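Local coordinates for protein heat-inducible transcription repressor HrcA (Thermotoga maritima, PDB 1STZ) that probably binds DNA as a negative regulator of class I heat shock genes, the grpE-dnaK-dnaJ and groELS operons, preventing their heat-shock induction, at residues Lys118-Ala123 with Glu138-Arg143; Leu152-Glu157 with Leu182-Ile187; Ile161-Ile164 with Gly169-Lys172. All coordinates share one frame; numbering follows the deposited sequence.

How the interactions relate
All three contacts fall within the C-terminal domain of HrcA. Interaction 3 is the most buried: it joins neighbouring strands by backbone hydrogen bonds. Interaction 2 is partly buried and packs 152-157 on 182-187 through apolar side chains, with no hydrogen bond between these two segments. These two share the three-stranded sheet and touch where Leu152 CD2 lies 3.6 Å from Phe162 CD1; both also reach the second subunit. Interaction 1 stands apart, its centre about 29 Å from that of interaction 2 and about 14 Å from that of interaction 3. It too is partly buried and apolar across its segments, but it is the smallest of the three and belongs with the five-stranded sheet.

Interaction 1: residues Lys118-Ala123 with Glu138-Arg143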
# COMPACT_ATOMS: atom_id res chain seq x y z
N LYS A 118 2.13 12.13 -12.50
CA LYS A 118 2.13 10.87 -11.77
C LYS A 118 1.48 11.02 -10.37
O LYS A 118 0.83 10.09 -9.87
CB LYS A 118 3.56 10.33 -11.67
CG LYS A 118 3.70 9.01 -10.93
CD LYS A 118 2.98 7.86 -11.64
CE LYS A 118 3.27 6.52 -10.95
NZ LYS A 118 3.22 5.38 -11.91
N VAL A 119 1.65 12.18 -9.74
CA VAL A 119 1.04 12.41 -8.44
C VAL A 119 -0.49 12.48 -8.58
O VAL A 119 -1.19 11.90 -7.78
CB VAL A 119 1.56 13.69 -7.74
CG1 VAL A 119 0.75 13.95 -6.49
CG2 VAL A 119 3.03 13.56 -7.38
N LEU A 120 -0.98 13.17 -9.61
CA LEU A 120 -2.41 13.23 -9.89
C LEU A 120 -2.95 11.85 -10.25
O LEU A 120 -4.06 11.49 -9.87
CB LEU A 120 -2.71 14.21 -11.03
CG LEU A 120 -2.35 15.68 -10.80
CD1 LEU A 120 -2.70 16.53 -12.03
CD2 LEU A 120 -3.00 16.24 -9.54
N PHE A 121 -2.16 11.08 -10.99
CA PHE A 121 -2.51 9.71 -11.38
C PHE A 121 -2.73 8.81 -10.15
O PHE A 121 -3.70 8.07 -10.08
CB PHE A 121 -1.41 9.08 -12.26
CG PHE A 121 -1.74 7.67 -12.73
CD1 PHE A 121 -1.29 6.57 -12.03
CD2 PHE A 121 -2.54 7.47 -13.85
CE1 PHE A 121 -1.62 5.27 -12.45
CE2 PHE A 121 -2.86 6.17 -14.28
CZ PHE A 121 -2.41 5.08 -13.58
N LEU A 122 -1.81 8.89 -9.19
CA LEU A 122 -1.90 8.08 -7.99
C LEU A 122 -3.08 8.50 -7.13
O LEU A 122 -3.79 7.65 -6.61
CB LEU A 122 -0.62 8.15 -7.17
CG LEU A 122 0.58 7.48 -7.84
CD1 LEU A 122 1.88 7.93 -7.18
CD2 LEU A 122 0.44 5.96 -7.78
N ALA A 123 -3.28 9.80 -6.98
CA ALA A 123 -4.39 10.33 -6.20
C ALA A 123 -5.74 9.89 -6.77
O ALA A 123 -6.59 9.41 -6.03
CB ALA A 123 -4.31 11.86 -6.08
N GLU A 138 -8.98 17.90 -12.42
CA GLU A 138 -8.54 18.95 -13.30
C GLU A 138 -7.00 19.14 -13.19
O GLU A 138 -6.50 19.45 -12.11
CB GLU A 138 -9.27 20.23 -12.95
CG GLU A 138 -9.26 21.28 -14.04
CD GLU A 138 -10.00 22.55 -13.66
OE1 GLU A 138 -10.19 22.83 -12.44
OE2 GLU A 138 -10.39 23.29 -14.59
N ARG A 139 -6.28 18.93 -14.29
CA ARG A 139 -4.84 19.18 -14.38
C ARG A 139 -4.55 20.69 -14.28
O ARG A 139 -5.40 21.51 -14.59
CB ARG A 139 -4.27 18.65 -15.72
CG ARG A 139 -4.42 17.16 -15.91
CD ARG A 139 -3.76 16.61 -17.18
NE ARG A 139 -3.59 15.16 -17.12
CZ ARG A 139 -4.40 14.24 -17.64
NH1 ARG A 139 -5.52 14.56 -18.29
NH2 ARG A 139 -4.10 12.96 -17.51
N PRO A 140 -3.35 21.07 -13.85
CA PRO A 140 -3.03 22.49 -13.79
C PRO A 140 -3.21 23.13 -15.17
O PRO A 140 -2.89 22.51 -16.19
CB PRO A 140 -1.55 22.49 -13.37
CG PRO A 140 -1.37 21.19 -12.69
CD PRO A 140 -2.21 20.22 -13.46
N ASN A 141 -3.75 24.34 -15.20
CA ASN A 141 -4.02 25.03 -16.46
C ASN A 141 -2.70 25.38 -17.15
O ASN A 141 -1.82 25.96 -16.54
CB ASN A 141 -4.84 26.29 -16.19
CG ASN A 141 -5.55 26.82 -17.43
OD1 ASN A 141 -5.02 26.79 -18.55
ND2 ASN A 141 -6.77 27.33 -17.23
N THR A 142 -2.56 24.96 -18.41
CA THR A 142 -1.34 25.22 -19.18
C THR A 142 -1.15 26.69 -19.54
O THR A 142 -0.05 27.12 -19.85
CB THR A 142 -1.30 24.39 -20.47
OG1 THR A 142 -2.49 24.60 -21.24
CG2 THR A 142 -1.29 22.91 -20.16
N ARG A 143 -2.24 27.44 -19.53
CA ARG A 143 -2.22 28.85 -19.92
C ARG A 143 -1.11 29.69 -19.26
O ARG A 143 -0.51 30.53 -19.91
CB ARG A 143 -3.59 29.48 -19.64
CG ARG A 143 -3.65 30.99 -19.76
CD ARG A 143 -5.01 31.54 -19.35
NE ARG A 143 -4.89 32.79 -18.60
CZ ARG A 143 -5.84 33.28 -17.81
NH1 ARG A 143 -7.00 32.63 -17.64
NH2 ARG A 143 -5.63 34.44 -17.17
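The pyrrolidine ring of Pro140 is met at CD, the ring carbon bonded to N, by a methyl of Leu120, while the guanidinium of Arg139 turns to charged and carbonyl partners outside the contact. Leu120 CD1 lies 4.0 Å from Pro140 CD, and the same methyl is 4.1 Å from Arg139 CA and 4.3 Å from Arg139 CG. A single methyl thus rests on the junction between two loop residues. Leu120 sends its side chain off helix 116-131 toward the loop with CG beside the backbone N (chi1 -62°), and an extended second torsion carries CD1 outward. A branched, purely apolar residue suits this buried site, because it also packs on Phe332 of helix 314-334.

Arg139 plays two roles. Its CA and second methylene, CG, supply the apolar surface under Leu120; its polar end bridges by NH2 to Glu117, just before the helical segment, and donates from NH1 to Glu229 O. A long aliphatic stem with a charged head suits such a partly exposed border. Pro140, with no N-H to satisfy, offers carbon where the chain has just left strand 134-138.

Further along, Asn141 OD1 takes the backbone N of Arg143 at 3.0 Å, with an angle of 163° at the hydrogen. The donor is tilted 30° from the carbonyl plane. This bond closes an Asx turn, which the short amide side chain is well sized to make, and so bends the loop beyond the contact.

The contact ties helix 116-131 to the loop that leaves strand 134-138, the strand following it in the chain. Such packing of a helix beside an antiparallel five-stranded sheet is consistent with the assignment of this C-terminal domain to the GAF clan.

Interaction 2: residues Leu152-Glu157 with Leu182-Ile187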
# COMPACT_ATOMS: atom_id res chain seq x y z
N LEU A 152 17.80 18.37 -22.10
CA LEU A 152 18.11 17.28 -23.03
C LEU A 152 19.33 16.51 -22.54
O LEU A 152 20.44 16.94 -22.79
CB LEU A 152 18.44 17.83 -24.41
CG LEU A 152 17.39 18.43 -25.31
CD1 LEU A 152 18.05 18.75 -26.63
CD2 LEU A 152 16.20 17.52 -25.54
N ILE A 153 19.13 15.38 -21.87
CA ILE A 153 20.24 14.62 -21.26
C ILE A 153 20.65 13.37 -22.05
O ILE A 153 19.92 12.40 -22.08
CB ILE A 153 19.81 14.20 -19.84
CG1 ILE A 153 19.54 15.45 -18.98
CG2 ILE A 153 20.86 13.33 -19.19
CD1 ILE A 153 18.11 15.71 -18.77
N PRO A 154 21.81 13.36 -22.69
CA PRO A 154 22.27 12.13 -23.35
C PRO A 154 22.65 11.04 -22.34
O PRO A 154 23.61 11.23 -21.60
CB PRO A 154 23.50 12.57 -24.16
CG PRO A 154 23.63 14.05 -23.96
CD PRO A 154 22.76 14.47 -22.84
N VAL A 155 21.90 9.93 -22.30
CA VAL A 155 22.25 8.81 -21.43
C VAL A 155 23.17 7.80 -22.12
O VAL A 155 23.94 7.13 -21.45
CB VAL A 155 21.01 8.09 -20.84
CG1 VAL A 155 20.22 9.05 -19.97
CG2 VAL A 155 20.12 7.48 -21.92
N SER A 156 23.10 7.71 -23.44
CA SER A 156 24.11 6.95 -24.20
C SER A 156 24.17 7.42 -25.65
O SER A 156 23.54 8.41 -26.01
CB SER A 156 23.81 5.44 -24.13
OG SER A 156 22.61 5.13 -24.81
N GLU A 157 24.95 6.71 -26.47
CA GLU A 157 24.96 6.93 -27.92
C GLU A 157 23.54 6.79 -28.49
O GLU A 157 23.17 7.53 -29.40
CB GLU A 157 25.89 5.93 -28.63
CG GLU A 157 27.37 6.31 -28.62
CD GLU A 157 28.27 5.23 -29.21
OE1 GLU A 157 27.97 4.03 -29.06
OE2 GLU A 157 29.30 5.59 -29.84
N LEU A 182 23.76 14.38 -32.81
CA LEU A 182 23.82 15.83 -33.01
C LEU A 182 24.46 16.43 -31.76
O LEU A 182 24.69 15.72 -30.78
CB LEU A 182 22.43 16.42 -33.24
CG LEU A 182 21.53 15.70 -34.25
CD1 LEU A 182 20.12 16.28 -34.22
CD2 LEU A 182 22.12 15.76 -35.65
N ASN A 183 24.78 17.73 -31.80
CA ASN A 183 25.38 18.40 -30.64
C ASN A 183 24.28 18.77 -29.65
O ASN A 183 23.54 19.74 -29.86
CB ASN A 183 26.18 19.63 -31.07
CG ASN A 183 27.15 20.10 -30.00
OD1 ASN A 183 26.78 20.27 -28.83
ND2 ASN A 183 28.40 20.32 -30.38
N TRP A 184 24.15 17.97 -28.60
CA TRP A 184 22.99 18.05 -27.71
C TRP A 184 23.08 19.24 -26.76
O TRP A 184 22.07 19.85 -26.44
CB TRP A 184 22.80 16.72 -26.96
CG TRP A 184 22.62 15.56 -27.89
CD1 TRP A 184 23.44 14.48 -28.03
CD2 TRP A 184 21.57 15.39 -28.85
NE1 TRP A 184 22.96 13.64 -29.01
CE2 TRP A 184 21.81 14.17 -29.52
CE3 TRP A 184 20.44 16.13 -29.21
CZ2 TRP A 184 20.97 13.69 -30.53
CZ3 TRP A 184 19.60 15.65 -30.20
CH2 TRP A 184 19.87 14.44 -30.85
N GLU A 185 24.28 19.57 -26.31
CA GLU A 185 24.47 20.72 -25.42
C GLU A 185 24.02 22.04 -26.08
O GLU A 185 23.43 22.91 -25.43
CB GLU A 185 25.94 20.84 -24.98
CG GLU A 185 26.10 21.51 -23.63
CD GLU A 185 27.52 21.50 -23.12
OE1 GLU A 185 28.46 21.63 -23.93
OE2 GLU A 185 27.70 21.35 -21.89
N GLU A 186 24.32 22.17 -27.37
CA GLU A 186 23.97 23.37 -28.13
C GLU A 186 22.48 23.39 -28.44
O GLU A 186 21.85 24.44 -28.39
CB GLU A 186 24.78 23.45 -29.43
CG GLU A 186 26.25 23.80 -29.22
CD GLU A 186 27.01 23.99 -30.53
OE1 GLU A 186 28.26 24.12 -30.47
OE2 GLU A 186 26.37 24.00 -31.60
N ILE A 187 21.92 22.23 -28.77
CA ILE A 187 20.49 22.15 -29.05
C ILE A 187 19.68 22.47 -27.80
O ILE A 187 18.61 23.06 -27.88
CB ILE A 187 20.11 20.78 -29.67
CG1 ILE A 187 20.62 20.73 -31.12
CG2 ILE A 187 18.61 20.56 -29.67
CD1 ILE A 187 20.52 19.37 -31.77
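Strand residue Leu152 and Trp184, in the first turn of helix 184-195, bring their CA atoms to 6.8 Å, close enough for side chains to bridge the gap. Leu152 and Pro154 face the helix, whereas the intervening Ile153 points away and packs on Ile153 of the second subunit. Leu152 CD1 does most of the touching: it lies 3.6 Å from Ile187 CG2, the two side chains crossing at a slant, and 4.4 Å from Trp184 CE3. Pro154 slides past the indole in the opposite direction, its CG 4.1 Å from Trp184 CD1. One face of the indole carries Leu182 O, 3.2 Å above the plane and offset toward the rim.

Trp184 has CG beside its backbone N (chi1 -58°), which holds the broad ring against the strand; the ring also meets Phe216 of helix 215-224. Asn183 is the N-cap; its OD1 accepts a weak bond from Glu186 N at 3.4 Å, a task suited to a short side-chain carbonyl.

The two segments meet by apolar contact alone, so burial of apolar surface probably contributes most here, while Glu188, just beyond, adds a directional bond to Leu152 N.

Interaction 3: residues Ile161-Ile164 with Gly169-Lys172; sequences IFSI and GVSK
Ile164 O is gripped twice: Ser171 N donates to it at 3.0 Å, and the CA-H of Val170 approaches with CA 3.5 Å away. The return bond, from Ile164 N to Ser171 O, is also 3.0 Å and almost straight at 176°. Together they make Ile164 and Ser171 an antiparallel hydrogen-bonded pair whose side chains share one face of the sheet.

On that face Ile164 CD1 lies 3.8 Å from Lys172 CG, the two chains side by side and pointing the same way. CG1 of Ile164 sits between the backbone N and the carbonyl carbon (chi1 63°), which brings it alongside the lysine methylenes. Lysine suits this border: its stem covers isoleucine while its amine leads away, making a weak, long ion pair with Glu226. Beside it, Phe162 CD2 comes 3.7 Å from Lys172 O, and the ring continues onto helix 215-224.

Ser163 CB is 3.8 Å from Val170 CG1; Ser163 OG is buried without a partner in the model. Such a small residue suits the close approach of the second subunit, whose Ile161 packs on it. Gly169 adopts backbone angles that would drive a side chain against the preceding carbonyl.

Lys172 is left-handed helical, and beyond it Phe162 pairs with Thr174, one residue further than even register would give. This is consistent with a beta bulge in the hairpin of strands 159-166 and 169-177, part of a three-stranded antiparallel sheet at the subunit interface.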
# COMPACT_ATOMS: atom_id res chain seq x y z
N ILE A 161 17.22 11.73 -22.92
CA ILE A 161 16.04 12.03 -22.12
C ILE A 161 15.69 13.51 -22.16
O ILE A 161 16.49 14.36 -21.79
CB ILE A 161 16.18 11.52 -20.66
CG1 ILE A 161 16.21 9.98 -20.65
CG2 ILE A 161 15.00 11.99 -19.83
CD1 ILE A 161 16.62 9.37 -19.33
N PHE A 162 14.49 13.80 -22.64
CA PHE A 162 13.96 15.15 -22.69
C PHE A 162 13.02 15.35 -21.52
O PHE A 162 12.33 14.43 -21.11
CB PHE A 162 13.22 15.39 -24.02
CG PHE A 162 12.32 16.60 -24.01
CD1 PHE A 162 12.83 17.87 -24.28
CD2 PHE A 162 10.96 16.47 -23.75
CE1 PHE A 162 11.99 18.98 -24.28
CE2 PHE A 162 10.14 17.57 -23.75
CZ PHE A 162 10.66 18.83 -24.01
N SER A 163 12.97 16.57 -21.00
CA SER A 163 11.96 16.97 -20.03
C SER A 163 11.95 18.48 -19.87
O SER A 163 12.82 19.18 -20.37
CB SER A 163 12.18 16.31 -18.67
OG SER A 163 13.51 16.52 -18.21
N ILE A 164 10.92 18.99 -19.20
CA ILE A 164 10.89 20.40 -18.87
C ILE A 164 10.70 20.53 -17.38
O ILE A 164 10.14 19.65 -16.74
CB ILE A 164 9.77 21.15 -19.63
CG1 ILE A 164 8.39 20.62 -19.24
CG2 ILE A 164 9.99 21.04 -21.12
CD1 ILE A 164 7.25 21.37 -19.89
N GLY A 169 7.19 20.83 -10.86
CA GLY A 169 8.12 19.72 -10.94
C GLY A 169 8.63 19.42 -12.34
O GLY A 169 8.69 20.30 -13.17
N VAL A 170 8.97 18.16 -12.58
CA VAL A 170 9.54 17.73 -13.86
C VAL A 170 8.44 17.08 -14.69
O VAL A 170 7.81 16.10 -14.25
CB VAL A 170 10.68 16.74 -13.62
CG1 VAL A 170 11.36 16.34 -14.92
CG2 VAL A 170 11.70 17.34 -12.63
N SER A 171 8.15 17.64 -15.85
CA SER A 171 7.07 17.15 -16.69
C SER A 171 7.57 16.75 -18.06
O SER A 171 8.68 17.08 -18.45
CB SER A 171 5.99 18.22 -16.85
OG SER A 171 5.70 18.81 -15.60
N LYS A 172 6.71 16.03 -18.77
CA LYS A 172 6.93 15.61 -20.14
C LYS A 172 8.14 14.74 -20.32
O LYS A 172 8.72 14.73 -21.39
CB LYS A 172 7.06 16.81 -21.07
CG LYS A 172 6.02 17.86 -20.87
CD LYS A 172 4.67 17.34 -21.17
CE LYS A 172 3.71 18.46 -21.37
NZ LYS A 172 2.34 17.91 -21.58